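Local coordinates for protein CocE/NonD family hydrolase (Staphylococcus aureus subsp. aureus COL, PDB 3III) that probably hydrolyses ester or amide bonds, as a CocE/NonD-family member with an alpha/beta-hydrolase domain, at residues A[376-387]-A[538-548]; A[416-427]-A[483-494]. One frame throughout, in Å; residues are numbered along the deposited sequence. Where two conformers were deposited one is given.

Interaction 1 (A[376-387]-A[538-548])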
loop_
_atom_site.group_PDB
_atom_site.type_symbol
_atom_site.label_atom_id
_atom_site.label_comp_id
_atom_site.label_asym_id
_atom_site.label_seq_id
_atom_site.Cartn_x
_atom_site.Cartn_y
_atom_site.Cartn_z
ATOM N N ILE A 376 25.374 20.850 -15.316
ATOM C CA ILE A 376 25.143 21.901 -16.285
ATOM C C ILE A 376 25.744 23.176 -15.701
ATOM O O ILE A 376 25.430 23.556 -14.604
ATOM C CB ILE A 376 23.645 22.071 -16.604
ATOM C CG1 ILE A 376 23.031 20.727 -17.066
ATOM C CG2 ILE A 376 23.469 23.148 -17.641
ATOM C CD1 ILE A 376 23.487 20.230 -18.420
ATOM N N SER A 377 26.634 23.816 -16.429
ATOM C CA SER A 377 27.489 24.833 -15.841
ATOM C C SER A 377 26.841 26.192 -15.605
ATOM O O SER A 377 27.271 26.919 -14.695
ATOM C CB SER A 377 28.667 25.044 -16.748
ATOM O OG SER A 377 28.153 25.461 -17.990
ATOM N N SER A 378 25.873 26.576 -16.435
ATOM C CA SER A 378 25.241 27.891 -16.294
ATOM C C SER A 378 23.692 27.887 -16.044
ATOM O O SER A 378 22.903 27.087 -16.614
ATOM C CB SER A 378 25.661 28.791 -17.445
ATOM O OG SER A 378 24.962 28.489 -18.614
ATOM N N ALA A 379 23.308 28.770 -15.123
ATOM C CA ALA A 379 21.968 28.829 -14.555
ATOM C C ALA A 379 21.012 29.333 -15.625
ATOM O O ALA A 379 21.281 30.341 -16.264
ATOM C CB ALA A 379 21.946 29.733 -13.331
ATOM N N HIS A 380 19.964 28.540 -15.870
ATOM C CA HIS A 380 18.842 28.894 -16.742
ATOM C C HIS A 380 17.546 28.526 -16.093
ATOM O O HIS A 380 17.536 27.789 -15.145
ATOM C CB HIS A 380 18.931 28.200 -18.088
ATOM C CG HIS A 380 20.037 28.751 -18.899
ATOM N ND1 HIS A 380 21.338 28.311 -18.750
ATOM C CD2 HIS A 380 20.085 29.818 -19.739
ATOM C CE1 HIS A 380 22.119 29.027 -19.551
ATOM N NE2 HIS A 380 21.379 29.938 -20.160
ATOM N N VAL A 381 16.460 29.081 -16.613
ATOM C CA VAL A 381 15.163 28.900 -15.999
ATOM C C VAL A 381 14.125 28.444 -17.003
ATOM O O VAL A 381 14.076 28.940 -18.097
ATOM C CB VAL A 381 14.735 30.155 -15.270
ATOM C CG1 VAL A 381 14.538 31.327 -16.237
ATOM C CG2 VAL A 381 13.490 29.867 -14.418
ATOM N N ALA A 382 13.309 27.472 -16.618
ATOM C CA ALA A 382 12.163 27.057 -17.425
ATOM C C ALA A 382 10.895 27.323 -16.632
ATOM O O ALA A 382 10.931 27.592 -15.412
ATOM C CB ALA A 382 12.245 25.610 -17.766
ATOM N N GLN A 383 9.766 27.206 -17.320
ATOM C CA GLN A 383 8.540 27.817 -16.846
ATOM C C GLN A 383 7.349 27.020 -17.350
ATOM O O GLN A 383 7.389 26.517 -18.472
ATOM C CB GLN A 383 8.524 29.199 -17.406
ATOM C CG GLN A 383 7.620 30.130 -16.750
ATOM C CD GLN A 383 7.708 31.510 -17.357
ATOM O OE1 GLN A 383 8.352 32.384 -16.797
ATOM N NE2 GLN A 383 7.074 31.713 -18.501
ATOM N N TYR A 384 6.305 26.866 -16.544
ATOM C CA TYR A 384 5.069 26.327 -17.085
ATOM C C TYR A 384 3.945 27.010 -16.338
ATOM O O TYR A 384 4.148 27.498 -15.217
ATOM C CB TYR A 384 5.004 24.800 -16.955
ATOM C CG TYR A 384 5.155 24.298 -15.527
ATOM C CD1 TYR A 384 4.083 24.256 -14.675
ATOM C CD2 TYR A 384 6.381 23.859 -15.049
ATOM C CE1 TYR A 384 4.226 23.838 -13.365
ATOM C CE2 TYR A 384 6.529 23.418 -13.751
ATOM C CZ TYR A 384 5.446 23.414 -12.913
ATOM O OH TYR A 384 5.598 23.025 -11.611
ATOM N N ASP A 385 2.779 27.100 -16.965
ATOM C CA ASP A 385 1.580 27.629 -16.276
ATOM C C ASP A 385 1.038 26.514 -15.337
ATOM O O ASP A 385 0.565 25.483 -15.820
ATOM C CB ASP A 385 0.520 28.024 -17.309
ATOM C CG ASP A 385 -0.776 28.578 -16.667
ATOM O OD1 ASP A 385 -1.021 28.439 -15.417
ATOM O OD2 ASP A 385 -1.535 29.170 -17.449
ATOM N N SER A 386 1.114 26.732 -14.024
ATOM C CA SER A 386 0.677 25.762 -13.027
ATOM C C SER A 386 -0.824 25.461 -13.051
ATOM O O SER A 386 -1.227 24.463 -12.515
ATOM C CB SER A 386 1.107 26.165 -11.589
ATOM O OG SER A 386 0.434 27.351 -11.143
ATOM N N GLU A 387 -1.642 26.342 -13.623
ATOM C CA GLU A 387 -3.086 26.129 -13.751
ATOM C C GLU A 387 -3.537 25.568 -15.108
ATOM O O GLU A 387 -4.715 25.325 -15.291
ATOM C CB GLU A 387 -3.798 27.472 -13.556
ATOM C CG GLU A 387 -3.399 28.156 -12.238
ATOM C CD GLU A 387 -4.068 29.486 -12.064
ATOM O OE1 GLU A 387 -3.398 30.523 -12.259
ATOM O OE2 GLU A 387 -5.278 29.458 -11.751
ATOM N N ASN A 538 -1.630 26.516 -6.143
ATOM C CA ASN A 538 -1.088 27.017 -7.394
ATOM C C ASN A 538 -1.792 28.222 -8.017
ATOM O O ASN A 538 -3.011 28.277 -8.149
ATOM C CB ASN A 538 -0.990 25.896 -8.434
ATOM C CG ASN A 538 0.138 24.943 -8.131
ATOM O OD1 ASN A 538 1.057 25.303 -7.408
ATOM N ND2 ASN A 538 0.084 23.728 -8.666
ATOM N N LYS A 539 -0.994 29.182 -8.428
ATOM C CA LYS A 539 -1.498 30.285 -9.239
ATOM C C LYS A 539 -0.366 30.732 -10.146
ATOM O O LYS A 539 0.749 30.995 -9.680
ATOM C CB LYS A 539 -1.988 31.438 -8.355
ATOM C CG LYS A 539 -2.721 32.547 -9.121
ATOM C CD LYS A 539 -3.056 33.757 -8.213
ATOM C CE LYS A 539 -3.366 35.037 -9.011
ATOM N NZ LYS A 539 -4.634 34.783 -9.701
ATOM N N GLY A 540 -0.642 30.792 -11.437
ATOM C CA GLY A 540 0.298 31.412 -12.374
ATOM C C GLY A 540 1.493 30.551 -12.681
ATOM O O GLY A 540 1.411 29.328 -12.605
HETATM N N MSE A 541 2.594 31.192 -13.064
HETATM C CA MSE A 541 3.747 30.479 -13.585
HETATM C C MSE A 541 4.564 29.877 -12.471
HETATM O O MSE A 541 4.736 30.478 -11.432
HETATM C CB MSE A 541 4.644 31.403 -14.392
HETATM C CG MSE A 541 3.952 32.000 -15.612
HETATM SE SE MSE A 541 3.593 30.617 -16.976
HETATM C CE MSE A 541 1.970 31.556 -17.699
ATOM N N HIS A 542 5.006 28.655 -12.699
ATOM C CA HIS A 542 6.028 28.038 -11.889
ATOM C C HIS A 542 7.332 28.138 -12.658
ATOM O O HIS A 542 7.367 27.821 -13.842
ATOM C CB HIS A 542 5.731 26.578 -11.603
ATOM C CG HIS A 542 4.660 26.353 -10.576
ATOM N ND1 HIS A 542 4.347 25.099 -10.098
ATOM C CD2 HIS A 542 3.852 27.224 -9.924
ATOM C CE1 HIS A 542 3.396 25.214 -9.179
ATOM N NE2 HIS A 542 3.094 26.494 -9.043
HETATM N N MSE A 543 8.388 28.526 -11.947
HETATM C CA MSE A 543 9.761 28.561 -12.464
HETATM C C MSE A 543 10.572 27.396 -11.965
HETATM O O MSE A 543 10.498 27.091 -10.793
HETATM C CB MSE A 543 10.461 29.785 -11.920
HETATM C CG MSE A 543 9.639 30.988 -12.095
HETATM SE SE MSE A 543 9.950 31.552 -13.863
HETATM C CE MSE A 543 11.356 32.866 -13.426
ATOM N N ILE A 544 11.388 26.805 -12.836
ATOM C CA ILE A 544 12.290 25.695 -12.471
ATOM C C ILE A 544 13.724 26.041 -12.953
ATOM O O ILE A 544 13.959 26.293 -14.128
ATOM C CB ILE A 544 11.850 24.346 -13.135
ATOM C CG1 ILE A 544 10.413 23.972 -12.774
ATOM C CG2 ILE A 544 12.763 23.189 -12.728
ATOM C CD1 ILE A 544 10.139 23.936 -11.316
ATOM N N TYR A 545 14.664 26.102 -12.023
ATOM C CA TYR A 545 16.006 26.559 -12.322
ATOM C C TYR A 545 16.965 25.386 -12.412
ATOM O O TYR A 545 16.925 24.476 -11.599
ATOM C CB TYR A 545 16.476 27.527 -11.237
ATOM C CG TYR A 545 15.612 28.724 -11.090
ATOM C CD1 TYR A 545 15.957 29.931 -11.676
ATOM C CD2 TYR A 545 14.464 28.666 -10.342
ATOM C CE1 TYR A 545 15.160 31.066 -11.541
ATOM C CE2 TYR A 545 13.654 29.783 -10.197
ATOM C CZ TYR A 545 14.004 30.958 -10.788
ATOM O OH TYR A 545 13.193 32.042 -10.604
ATOM N N THR A 546 17.818 25.409 -13.427
ATOM C CA THR A 546 18.812 24.369 -13.608
ATOM C C THR A 546 20.150 25.002 -13.942
ATOM O O THR A 546 20.206 26.131 -14.498
ATOM C CB THR A 546 18.416 23.464 -14.750
ATOM O OG1 THR A 546 18.407 24.212 -15.973
ATOM C CG2 THR A 546 17.025 22.820 -14.488
ATOM N N GLY A 547 21.225 24.292 -13.602
ATOM C CA GLY A 547 22.573 24.728 -13.984
ATOM C C GLY A 547 23.222 25.640 -12.967
ATOM O O GLY A 547 22.544 26.316 -12.187
ATOM N N GLY A 548 24.554 25.691 -13.000
ATOM C CA GLY A 548 25.313 26.568 -12.071
ATOM C C GLY A 548 25.043 26.133 -10.635
ATOM O O GLY A 548 25.034 24.952 -10.358
HETATM O O HOH W 1 25.047 22.543 -11.348
HETATM O O HOH W 2 20.678 25.312 -17.205
HETATM O O HOH W 3 -3.942 33.170 -11.999
#
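Gly540 O is gripped twice by Ser386, whose OG donates at 2.6 Å and whose backbone N at 3.0 Å, the two arriving from opposite faces of the carbonyl plane. The hydroxyl reaches it because OG sits between the backbone N and the carbonyl carbon (chi1 67°). Ser386 CB meanwhile stands over the centre of the His542 ring, 3.3 Å from its centroid, a CH-pi contact. At that ring's edge, in plane, Tyr384 OH shares a hydrogen bond with His542 ND1 (2.9 Å), while His542 CB lies over one face of the tyrosine ring; the two ring planes stand at 63°. Gly540 N donates to Glu387 OE1 (2.9 Å), which a water links to Lys539 NZ. Strands 380-385 and 541-546 pair antiparallel, with His380-Thr546, Ala382-Ile544 and Tyr384-His542 as hydrogen-bonded pairs. On the face carrying Val381, Gln383 and Tyr545, Val381 CG2 lies over one face of the Tyr545 ring, toward its rim, 3.7 Å from the centroid, a CH-pi contact. Strand 541-546 also pairs with 408-417, and 380-385, which pairs in the sheet with 541-546 alone, lies at its border. With Ser386 CB over one face and ND1 bonded to Tyr384 OH, the His542 imidazole is probably held in one rotation.

Interaction 2 (A[416-427]-A[483-494])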
loop_
_atom_site.group_PDB
_atom_site.type_symbol
_atom_site.label_atom_id
_atom_site.label_comp_id
_atom_site.label_asym_id
_atom_site.label_seq_id
_atom_site.Cartn_x
_atom_site.Cartn_y
_atom_site.Cartn_z
ATOM N N SER A 416 10.779 28.682 -7.953
ATOM C CA SER A 416 10.195 29.899 -7.452
ATOM C C SER A 416 8.857 30.156 -8.126
ATOM O O SER A 416 8.564 29.578 -9.137
ATOM C CB SER A 416 11.075 31.114 -7.721
ATOM O OG SER A 416 11.031 31.458 -9.098
ATOM N N THR A 417 8.087 31.091 -7.576
ATOM C CA THR A 417 6.769 31.449 -8.089
ATOM C C THR A 417 6.564 32.953 -7.784
ATOM O O THR A 417 7.146 33.520 -6.862
ATOM C CB THR A 417 5.616 30.585 -7.471
ATOM O OG1 THR A 417 4.356 30.966 -8.039
ATOM C CG2 THR A 417 5.530 30.758 -5.930
ATOM N N LYS A 418 5.789 33.603 -8.631
ATOM C CA LYS A 418 5.539 34.999 -8.497
ATOM C C LYS A 418 4.155 35.322 -7.985
ATOM O O LYS A 418 3.989 36.345 -7.303
ATOM C CB LYS A 418 5.733 35.673 -9.839
ATOM C CG LYS A 418 6.838 36.639 -9.797
ATOM C CD LYS A 418 7.143 37.234 -11.185
ATOM C CE LYS A 418 5.998 38.090 -11.708
ATOM N NZ LYS A 418 6.072 38.249 -13.214
ATOM N N ASP A 419 3.164 34.509 -8.345
ATOM C CA ASP A 419 1.756 34.844 -8.107
ATOM C C ASP A 419 1.124 34.191 -6.914
ATOM O O ASP A 419 -0.070 34.402 -6.663
ATOM C CB ASP A 419 0.905 34.449 -9.303
ATOM C CG ASP A 419 1.182 35.274 -10.524
ATOM O OD1 ASP A 419 1.961 36.256 -10.459
ATOM O OD2 ASP A 419 0.575 34.926 -11.560
ATOM N N SER A 420 1.884 33.385 -6.185
ATOM C CA SER A 420 1.354 32.684 -5.019
ATOM C C SER A 420 2.451 32.697 -3.984
ATOM O O SER A 420 3.582 33.043 -4.305
ATOM C CB SER A 420 1.020 31.257 -5.409
ATOM O OG SER A 420 0.191 30.643 -4.462
ATOM N N ASP A 421 2.128 32.316 -2.755
ATOM C CA ASP A 421 3.137 32.151 -1.729
ATOM C C ASP A 421 3.433 30.668 -1.453
ATOM O O ASP A 421 4.008 30.338 -0.429
ATOM C CB ASP A 421 2.723 32.845 -0.444
ATOM C CG ASP A 421 1.538 32.189 0.232
ATOM O OD1 ASP A 421 0.834 31.309 -0.345
ATOM O OD2 ASP A 421 1.276 32.611 1.362
ATOM N N ASP A 422 3.039 29.803 -2.389
ATOM C CA ASP A 422 3.264 28.354 -2.270
ATOM C C ASP A 422 3.084 27.702 -3.639
ATOM O O ASP A 422 2.555 28.303 -4.587
ATOM C CB ASP A 422 2.284 27.810 -1.238
ATOM C CG ASP A 422 2.738 26.515 -0.574
ATOM O OD1 ASP A 422 3.700 25.880 -1.043
ATOM O OD2 ASP A 422 2.102 26.132 0.436
HETATM N N MSE A 423 3.574 26.474 -3.759
HETATM C CA MSE A 423 3.504 25.731 -4.990
HETATM C C MSE A 423 3.175 24.265 -4.689
HETATM O O MSE A 423 3.717 23.693 -3.765
HETATM C CB MSE A 423 4.853 25.778 -5.717
HETATM C CG MSE A 423 5.330 27.175 -5.966
HETATM SE SE MSE A 423 7.235 27.166 -6.508
HETATM C CE MSE A 423 7.036 26.478 -8.403
ATOM N N ASP A 424 2.281 23.696 -5.476
ATOM C CA ASP A 424 2.064 22.280 -5.479
ATOM C C ASP A 424 2.746 21.692 -6.705
ATOM O O ASP A 424 2.340 21.984 -7.828
ATOM C CB ASP A 424 0.553 21.964 -5.477
ATOM C CG ASP A 424 -0.093 22.224 -4.104
ATOM O OD1 ASP A 424 0.633 22.088 -3.105
ATOM O OD2 ASP A 424 -1.319 22.485 -4.019
ATOM N N LEU A 425 3.743 20.814 -6.465
ATOM C CA LEU A 425 4.531 20.215 -7.536
ATOM C C LEU A 425 4.172 18.716 -7.651
ATOM O O LEU A 425 4.107 17.984 -6.646
ATOM C CB LEU A 425 6.018 20.357 -7.270
ATOM C CG LEU A 425 6.653 21.749 -7.077
ATOM C CD1 LEU A 425 8.147 21.649 -6.645
ATOM C CD2 LEU A 425 6.543 22.516 -8.338
ATOM N N PHE A 426 3.917 18.318 -8.886
ATOM C CA PHE A 426 3.537 16.977 -9.250
ATOM C C PHE A 426 4.662 16.462 -10.121
ATOM O O PHE A 426 4.973 17.040 -11.154
ATOM C CB PHE A 426 2.235 17.004 -10.044
ATOM C CG PHE A 426 1.010 17.431 -9.223
ATOM C CD1 PHE A 426 0.075 16.521 -8.842
ATOM C CD2 PHE A 426 0.815 18.760 -8.854
ATOM C CE1 PHE A 426 -1.053 16.870 -8.054
ATOM C CE2 PHE A 426 -0.329 19.136 -8.103
ATOM C CZ PHE A 426 -1.271 18.217 -7.718
ATOM N N ALA A 427 5.328 15.426 -9.654
ATOM C CA ALA A 427 6.421 14.790 -10.393
ATOM C C ALA A 427 6.029 13.437 -10.889
ATOM O O ALA A 427 5.238 12.691 -10.263
ATOM C CB ALA A 427 7.639 14.691 -9.556
ATOM N N LYS A 483 6.333 29.520 3.820
ATOM C CA LYS A 483 5.680 30.122 2.651
ATOM C C LYS A 483 6.709 30.925 1.865
ATOM O O LYS A 483 7.781 31.316 2.372
ATOM C CB LYS A 483 4.423 30.940 3.047
ATOM C CG LYS A 483 3.199 30.079 3.608
ATOM C CD LYS A 483 2.511 29.184 2.515
ATOM C CE LYS A 483 1.118 28.659 2.952
ATOM N NZ LYS A 483 0.458 27.631 2.027
ATOM N N LEU A 484 6.410 31.184 0.615
ATOM C CA LEU A 484 7.411 31.826 -0.249
ATOM C C LEU A 484 7.127 33.307 -0.492
ATOM O O LEU A 484 5.977 33.718 -0.478
ATOM C CB LEU A 484 7.458 31.126 -1.610
ATOM C CG LEU A 484 7.768 29.631 -1.695
ATOM C CD1 LEU A 484 7.244 29.010 -3.024
ATOM C CD2 LEU A 484 9.235 29.343 -1.484
ATOM N N SER A 485 8.192 34.072 -0.741
ATOM C CA SER A 485 8.119 35.441 -1.289
ATOM C C SER A 485 8.215 35.457 -2.815
ATOM O O SER A 485 8.720 34.510 -3.444
ATOM C CB SER A 485 9.242 36.310 -0.746
ATOM O OG SER A 485 9.205 36.356 0.652
ATOM N N GLN A 486 7.728 36.529 -3.429
ATOM C CA GLN A 486 7.880 36.642 -4.883
ATOM C C GLN A 486 9.318 36.412 -5.303
ATOM O O GLN A 486 10.255 37.036 -4.777
ATOM C CB GLN A 486 7.411 37.998 -5.419
ATOM C CG GLN A 486 5.921 38.135 -5.340
ATOM C CD GLN A 486 5.413 39.363 -6.004
ATOM O OE1 GLN A 486 5.980 39.847 -7.001
ATOM N NE2 GLN A 486 4.355 39.920 -5.441
ATOM N N ASP A 487 9.470 35.472 -6.235
ATOM C CA ASP A 487 10.767 35.125 -6.812
ATOM C C ASP A 487 11.818 34.580 -5.825
ATOM O O ASP A 487 12.997 34.475 -6.185
ATOM C CB ASP A 487 11.296 36.308 -7.622
ATOM C CG ASP A 487 10.398 36.619 -8.813
ATOM O OD1 ASP A 487 9.806 35.668 -9.380
ATOM O OD2 ASP A 487 10.229 37.800 -9.154
ATOM N N GLU A 488 11.394 34.214 -4.606
ATOM C CA GLU A 488 12.247 33.435 -3.725
ATOM C C GLU A 488 12.483 32.080 -4.379
ATOM O O GLU A 488 11.549 31.318 -4.552
ATOM C CB GLU A 488 11.588 33.238 -2.384
ATOM C CG GLU A 488 12.472 32.678 -1.316
ATOM C CD GLU A 488 11.695 32.464 -0.045
ATOM O OE1 GLU A 488 10.558 32.980 0.103
ATOM O OE2 GLU A 488 12.231 31.775 0.821
ATOM N N ILE A 489 13.736 31.824 -4.747
ATOM C CA ILE A 489 14.165 30.572 -5.305
ATOM C C ILE A 489 14.611 29.596 -4.205
ATOM O O ILE A 489 15.565 29.895 -3.454
ATOM C CB ILE A 489 15.364 30.805 -6.250
ATOM C CG1 ILE A 489 14.954 31.743 -7.388
ATOM C CG2 ILE A 489 15.880 29.518 -6.813
ATOM C CD1 ILE A 489 16.150 32.257 -8.227
ATOM N N VAL A 490 13.952 28.432 -4.112
ATOM C CA VAL A 490 14.251 27.475 -3.019
ATOM C C VAL A 490 14.556 26.071 -3.559
ATOM O O VAL A 490 14.065 25.697 -4.677
ATOM C CB VAL A 490 13.117 27.446 -1.996
ATOM C CG1 VAL A 490 12.843 28.885 -1.423
ATOM C CG2 VAL A 490 11.872 26.862 -2.617
ATOM N N PRO A 491 15.410 25.302 -2.838
ATOM C CA PRO A 491 15.697 23.922 -3.222
ATOM C C PRO A 491 14.678 22.991 -2.613
ATOM O O PRO A 491 14.347 23.171 -1.432
ATOM C CB PRO A 491 17.072 23.662 -2.584
ATOM C CG PRO A 491 17.084 24.580 -1.413
ATOM C CD PRO A 491 16.348 25.775 -1.801
ATOM N N VAL A 492 14.179 22.043 -3.409
ATOM C CA VAL A 492 13.219 21.037 -2.982
ATOM C C VAL A 492 13.702 19.690 -3.438
ATOM O O VAL A 492 14.402 19.572 -4.460
ATOM C CB VAL A 492 11.802 21.296 -3.510
ATOM C CG1 VAL A 492 11.300 22.738 -3.031
ATOM C CG2 VAL A 492 11.752 21.119 -5.022
ATOM N N GLU A 493 13.353 18.685 -2.675
ATOM C CA GLU A 493 13.615 17.292 -3.051
ATOM C C GLU A 493 12.330 16.533 -2.943
ATOM O O GLU A 493 11.697 16.514 -1.872
ATOM C CB GLU A 493 14.653 16.675 -2.135
ATOM C CG GLU A 493 15.969 17.376 -2.284
ATOM C CD GLU A 493 17.051 16.842 -1.400
ATOM O OE1 GLU A 493 17.074 15.639 -1.091
ATOM O OE2 GLU A 493 17.934 17.654 -1.041
ATOM N N ILE A 494 11.928 15.968 -4.075
ATOM C CA ILE A 494 10.662 15.294 -4.230
ATOM C C ILE A 494 10.871 13.795 -4.179
ATOM O O ILE A 494 11.701 13.235 -4.941
ATOM C CB ILE A 494 9.974 15.689 -5.533
ATOM C CG1 ILE A 494 9.761 17.209 -5.565
ATOM C CG2 ILE A 494 8.595 15.030 -5.680
ATOM C CD1 ILE A 494 9.071 17.708 -6.883
HETATM O O HOH W 4 9.188 33.316 -9.546
HETATM O O HOH W 5 8.929 31.831 -4.888
HETATM O O HOH W 6 4.788 35.689 -2.640
#
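Lys483 NZ forms a salt bridge with Asp422 OD2 at 2.7 Å, meeting the anti lone pair of that carboxylate oxygen; the same oxygen is also bonded by Ser460 OG. A bend at chi2 (-69°) carries the lysine chain across Asp421, its CD lying 3.5 Å from Asp421 O. That same carbonyl accepts from Leu484 N (2.8 Å), the donor standing above the carbonyl plane though the N-H points almost straight at the oxygen. Further along, Asp487 N donates to Thr417 O at 3.1 Å, again from above the plane, tying its turn to the end of strand 408-417. Asp487 belongs to a type II beta turn, Ser485 to Glu488, closed by Glu488 N to Ser485 O and braced by Glu488 OE1, which accepts from Ser485 N. The turn leads into strand 490-503, which belongs to the antiparallel sheet containing 408-417, whereas strand 424-432 lies in a second sheet; the axes of the portions 424-427 and 490-494 come within 9.4 Å, at 44°, consistent with two facing sheets of a beta-sandwich. Between them Leu425 CD1 touches Val492 CG2 (4.0 Å) and Ile494 CD1, and Ala427 CB meets Ile494 CG2. Nearer the turn, Leu484 CD1 rests against both Thr417 CG2 (3.8 Å) and selenomethionine Met423 SE (3.9 Å), the leucine crossing each side chain at about a right angle.

How the interactions relate
From the N terminus the chain passes through the large mixed sheet (strands 22-30 to 343-349) before reaching 376-387, the first half of interaction 1. It then runs through 416-427 and on to 483-494, where interaction 2 closes the inner loop; 538-548 later returns to 376-387 and closes the outer one, so interaction 2 is nested and the loops do not cross. Interaction 1 pairs border strand 380-385 with 541-546 in the sheet that also holds 408-417; interaction 2 joins that sheet to the other antiparallel one, which holds 424-432. They meet directly through probable hydrogen bonds from Tyr545 OH to Ser416 OG and Asp424 N to Asn538 OD1, and where Met423 packs on His542.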